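Long-range contact in lipase (Acinetobacter baumannii, PDB 4OPM), which probably hydrolyses ester bonds of lipids, as a putative triacylglycerol lipase of the alpha/beta hydrolase fold: residues Q15-A20 and N59-A64. Numbering follows the deposited sequence. Where two conformers were deposited one is given.
Sequences QERNWA and NWNRVA
Ala20 and Asn61 bring the two backbones closest, with CA atoms 5.7 Å apart, where the C-terminal part of the helix holding 15-19 comes against the start of the short helix 61-64. The CB of Ala20 packs 3.4 Å from the backbone O of Asn61. Glu16 and Asn61 form the direct polar link. Asn61 ND2 donates to Glu16 OE1 at 2.8 Å, and the bond is nearly straight, at 171°. The oxygen lies in the amide plane of Asn61, but the N-H arrives from above the carboxylate plane, 44° out of it, and the two planes stand at right angles. Glu16 reaches across with CG anti to its backbone N (chi1 -166°) and the chain extended beyond. Asn61 ND2 also donates to Asp58 OD1, so its amide is gripped by two carboxylates and its rotation is probably fixed. Asp58 in turn forms a salt bridge with Arg17 NE, while Arg17 CG packs against Asn61 ND2. The other carboxylate oxygen of Glu16 uses water. Water 1 donates to Glu16 OE2 at 2.6 Å and accepts from Arg62 NE at 2.8 Å, at the edge of the guanidinium. Glu16 OE2 and Arg62 NE are 4.2 Å apart with no N-H aimed at the oxygen, so any direct attraction is probably only electrostatic. Trp19 CZ3 lies 4.0 Å from Arg62 CA, which sits at the ring edge; the Trp19 ring stacks with that of His65. The contact joins helix 9-19 to helix 61-64 of this alpha/beta hydrolase fold. Asn61 and Ala64 also touch Leu22 of strand 22-29, an outermost strand of the sheet, and Arg62 reaches helices 276-279 and 281-298.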
ATOM      1  N   GLN A  15      -7.365 -17.667   7.441  1.00 15.20           N
ATOM      2  CA  GLN A  15      -8.527 -18.067   6.646  0.60 14.96           C
ATOM      3  C   GLN A  15      -8.820 -17.045   5.545  1.00 18.65           C
ATOM      4  O   GLN A  15      -9.149 -17.434   4.409  1.00 18.20           O
ATOM      5  CB  GLN A  15      -9.746 -18.256   7.554  0.60 15.72           C
ATOM      6  CG  GLN A  15      -9.630 -19.476   8.455  0.60 16.74           C
ATOM      7  CD  GLN A  15     -10.935 -19.725   9.146  0.60 27.03           C
ATOM      8  OE1 GLN A  15     -11.923 -20.104   8.520  0.60 22.77           O
ATOM      9  NE2 GLN A  15     -10.987 -19.457  10.435  0.60 18.92           N
ATOM     10  N   GLU A  16      -8.680 -15.735   5.860  1.00 15.27           N
ATOM     11  CA  GLU A  16      -8.928 -14.685   4.864  1.00 14.25           C
ATOM     12  C   GLU A  16      -7.891 -14.782   3.736  1.00 17.18           C
ATOM     13  O   GLU A  16      -8.256 -14.652   2.571  1.00 15.65           O
ATOM     14  CB  GLU A  16      -8.939 -13.276   5.467  1.00 15.22           C
ATOM     15  CG  GLU A  16      -9.530 -12.277   4.479  1.00 17.14           C
ATOM     16  CD  GLU A  16      -9.394 -10.805   4.821  1.00 28.94           C
ATOM     17  OE1 GLU A  16      -8.298 -10.391   5.260  1.00 21.62           O
ATOM     18  OE2 GLU A  16     -10.368 -10.054   4.575  1.00 23.39           O
ATOM     19  N   ARG A  17      -6.599 -15.030   4.084  1.00 13.75           N
ATOM     20  CA  ARG A  17      -5.542 -15.194   3.075  1.00 13.63           C
ATOM     21  C   ARG A  17      -5.866 -16.397   2.169  1.00 17.04           C
ATOM     22  O   ARG A  17      -5.738 -16.310   0.943  1.00 15.19           O
ATOM     23  CB  ARG A  17      -4.169 -15.376   3.728  1.00 14.07           C
ATOM     24  CG  ARG A  17      -3.676 -14.139   4.464  1.00 15.00           C
ATOM     25  CD  ARG A  17      -2.553 -14.523   5.426  1.00 17.31           C
ATOM     26  NE  ARG A  17      -2.304 -13.437   6.381  1.00 19.05           N
ATOM     27  CZ  ARG A  17      -1.752 -13.598   7.577  1.00 27.36           C
ATOM     28  NH1 ARG A  17      -1.390 -14.809   7.991  1.00 18.67           N
ATOM     29  NH2 ARG A  17      -1.572 -12.557   8.375  1.00 19.98           N
ATOM     30  N   ASN A  18      -6.326 -17.507   2.781  1.00 15.34           N
ATOM     31  CA  ASN A  18      -6.701 -18.704   2.023  1.00 15.79           C
ATOM     32  C   ASN A  18      -7.852 -18.386   1.036  1.00 18.95           C
ATOM     33  O   ASN A  18      -7.790 -18.787  -0.125  1.00 18.09           O
ATOM     34  CB  ASN A  18      -7.096 -19.839   2.962  1.00 17.98           C
ATOM     35  CG  ASN A  18      -7.216 -21.145   2.222  1.00 42.13           C
ATOM     36  OD1 ASN A  18      -8.313 -21.585   1.866  1.00 42.10           O
ATOM     37  ND2 ASN A  18      -6.083 -21.729   1.875  1.00 32.57           N
ATOM     38  N   TRP A  19      -8.861 -17.627   1.489  1.00 16.06           N
ATOM     39  CA  TRP A  19     -10.004 -17.198   0.675  1.00 16.01           C
ATOM     40  C   TRP A  19      -9.528 -16.327  -0.514  1.00 18.64           C
ATOM     41  O   TRP A  19     -10.113 -16.380  -1.596  1.00 18.70           O
ATOM     42  CB  TRP A  19     -11.022 -16.438   1.555  1.00 14.74           C
ATOM     43  CG  TRP A  19     -12.053 -15.676   0.782  1.00 15.26           C
ATOM     44  CD1 TRP A  19     -13.207 -16.167   0.235  1.00 18.10           C
ATOM     45  CD2 TRP A  19     -11.994 -14.285   0.425  1.00 14.58           C
ATOM     46  NE1 TRP A  19     -13.865 -15.167  -0.451  1.00 17.23           N
ATOM     47  CE2 TRP A  19     -13.157 -13.997  -0.327  1.00 18.54           C
ATOM     48  CE3 TRP A  19     -11.082 -13.242   0.699  1.00 15.87           C
ATOM     49  CZ2 TRP A  19     -13.432 -12.713  -0.815  1.00 17.47           C
ATOM     50  CZ3 TRP A  19     -11.346 -11.969   0.208  1.00 17.50           C
ATOM     51  CH2 TRP A  19     -12.519 -11.707  -0.518  1.00 17.77           C
ATOM     52  N   ALA A  20      -8.475 -15.520  -0.295  1.00 15.81           N
ATOM     53  CA  ALA A  20      -7.891 -14.659  -1.315  1.00 15.30           C
ATOM     54  C   ALA A  20      -6.980 -15.444  -2.294  1.00 18.58           C
ATOM     55  O   ALA A  20      -6.488 -14.857  -3.266  1.00 17.94           O
ATOM     56  CB  ALA A  20      -7.109 -13.542  -0.653  1.00 15.87           C
ATOM     57  N   ASN A  59      -4.020  -5.882   4.066  1.00 15.19           N
ATOM     58  CA  ASN A  59      -4.833  -4.778   3.530  1.00 14.61           C
ATOM     59  C   ASN A  59      -5.265  -5.051   2.071  1.00 18.66           C
ATOM     60  O   ASN A  59      -6.260  -4.499   1.622  1.00 18.25           O
ATOM     61  CB  ASN A  59      -4.038  -3.470   3.548  1.00 15.35           C
ATOM     62  CG  ASN A  59      -3.717  -2.890   4.909  1.00 24.84           C
ATOM     63  OD1 ASN A  59      -2.911  -1.964   5.007  1.00 21.41           O
ATOM     64  ND2 ASN A  59      -4.371  -3.359   5.967  1.00 20.92           N
ATOM     65  N   TRP A  60      -4.471  -5.862   1.336  1.00 15.69           N
ATOM     66  CA  TRP A  60      -4.703  -6.174  -0.064  1.00 15.78           C
ATOM     67  C   TRP A  60      -5.533  -7.456  -0.286  1.00 17.48           C
ATOM     68  O   TRP A  60      -5.775  -7.792  -1.442  1.00 16.77           O
ATOM     69  CB  TRP A  60      -3.356  -6.330  -0.781  1.00 15.89           C
ATOM     70  CG  TRP A  60      -2.678  -5.028  -1.063  1.00 17.27           C
ATOM     71  CD1 TRP A  60      -1.622  -4.484  -0.384  1.00 20.61           C
ATOM     72  CD2 TRP A  60      -3.014  -4.098  -2.100  1.00 16.84           C
ATOM     73  NE1 TRP A  60      -1.282  -3.270  -0.937  1.00 20.43           N
ATOM     74  CE2 TRP A  60      -2.104  -3.020  -2.007  1.00 21.24           C
ATOM     75  CE3 TRP A  60      -3.976  -4.087  -3.126  1.00 17.84           C
ATOM     76  CZ2 TRP A  60      -2.144  -1.931  -2.889  1.00 20.86           C
ATOM     77  CZ3 TRP A  60      -4.005  -3.017  -4.009  1.00 19.92           C
ATOM     78  CH2 TRP A  60      -3.079  -1.964  -3.900  1.00 20.28           C
ATOM     79  N   ASN A  61      -5.944  -8.167   0.775  1.00 13.65           N
ATOM     80  CA  ASN A  61      -6.629  -9.463   0.635  1.00 12.59           C
ATOM     81  C   ASN A  61      -7.886  -9.409  -0.219  1.00 17.27           C
ATOM     82  O   ASN A  61      -8.041 -10.266  -1.093  1.00 15.88           O
ATOM     83  CB  ASN A  61      -6.957 -10.097   1.986  1.00 14.87           C
ATOM     84  CG  ASN A  61      -5.713 -10.629   2.685  1.00 20.87           C
ATOM     85  OD1 ASN A  61      -4.632 -10.732   2.082  1.00 18.88           O
ATOM     86  ND2 ASN A  61      -5.830 -10.946   3.968  1.00 15.57           N
ATOM     87  N   ARG A  62      -8.750  -8.404   0.003  1.00 15.51           N
ATOM     88  CA  ARG A  62     -10.034  -8.255  -0.724  1.00 15.73           C
ATOM     89  C   ARG A  62      -9.815  -8.024  -2.220  1.00 18.56           C
ATOM     90  O   ARG A  62     -10.563  -8.557  -3.038  1.00 17.73           O
ATOM     91  CB  ARG A  62     -10.866  -7.109  -0.125  1.00 16.08           C
ATOM     92  CG  ARG A  62     -11.256  -7.370   1.304  1.00 21.84           C
ATOM     93  CD  ARG A  62     -12.140  -6.288   1.868  1.00 21.92           C
ATOM     94  NE  ARG A  62     -12.279  -6.529   3.295  1.00 25.52           N
ATOM     95  CZ  ARG A  62     -13.426  -6.617   3.953  1.00 34.22           C
ATOM     96  NH1 ARG A  62     -14.578  -6.402   3.329  1.00 25.08           N
ATOM     97  NH2 ARG A  62     -13.429  -6.894   5.249  1.00 30.26           N
ATOM     98  N   VAL A  63      -8.788  -7.243  -2.573  1.00 14.31           N
ATOM     99  CA  VAL A  63      -8.441  -6.983  -3.967  1.00 13.48           C
ATOM    100  C   VAL A  63      -7.710  -8.219  -4.532  1.00 15.74           C
ATOM    101  O   VAL A  63      -8.034  -8.681  -5.637  1.00 14.26           O
ATOM    102  CB  VAL A  63      -7.586  -5.688  -4.099  1.00 17.37           C
ATOM    103  CG1 VAL A  63      -6.887  -5.608  -5.456  1.00 18.00           C
ATOM    104  CG2 VAL A  63      -8.439  -4.440  -3.854  1.00 17.77           C
ATOM    105  N   ALA A  64      -6.701  -8.740  -3.786  1.00 14.89           N
ATOM    106  CA  ALA A  64      -5.901  -9.888  -4.246  1.00 15.53           C
ATOM    107  C   ALA A  64      -6.787 -11.093  -4.589  1.00 16.63           C
ATOM    108  O   ALA A  64      -6.493 -11.816  -5.532  1.00 15.79           O
ATOM    109  CB  ALA A  64      -4.871 -10.283  -3.198  1.00 16.25           C
TER
HETATM  110  O   HOH W   1     -10.570  -7.503   5.238  1.00 35.24           O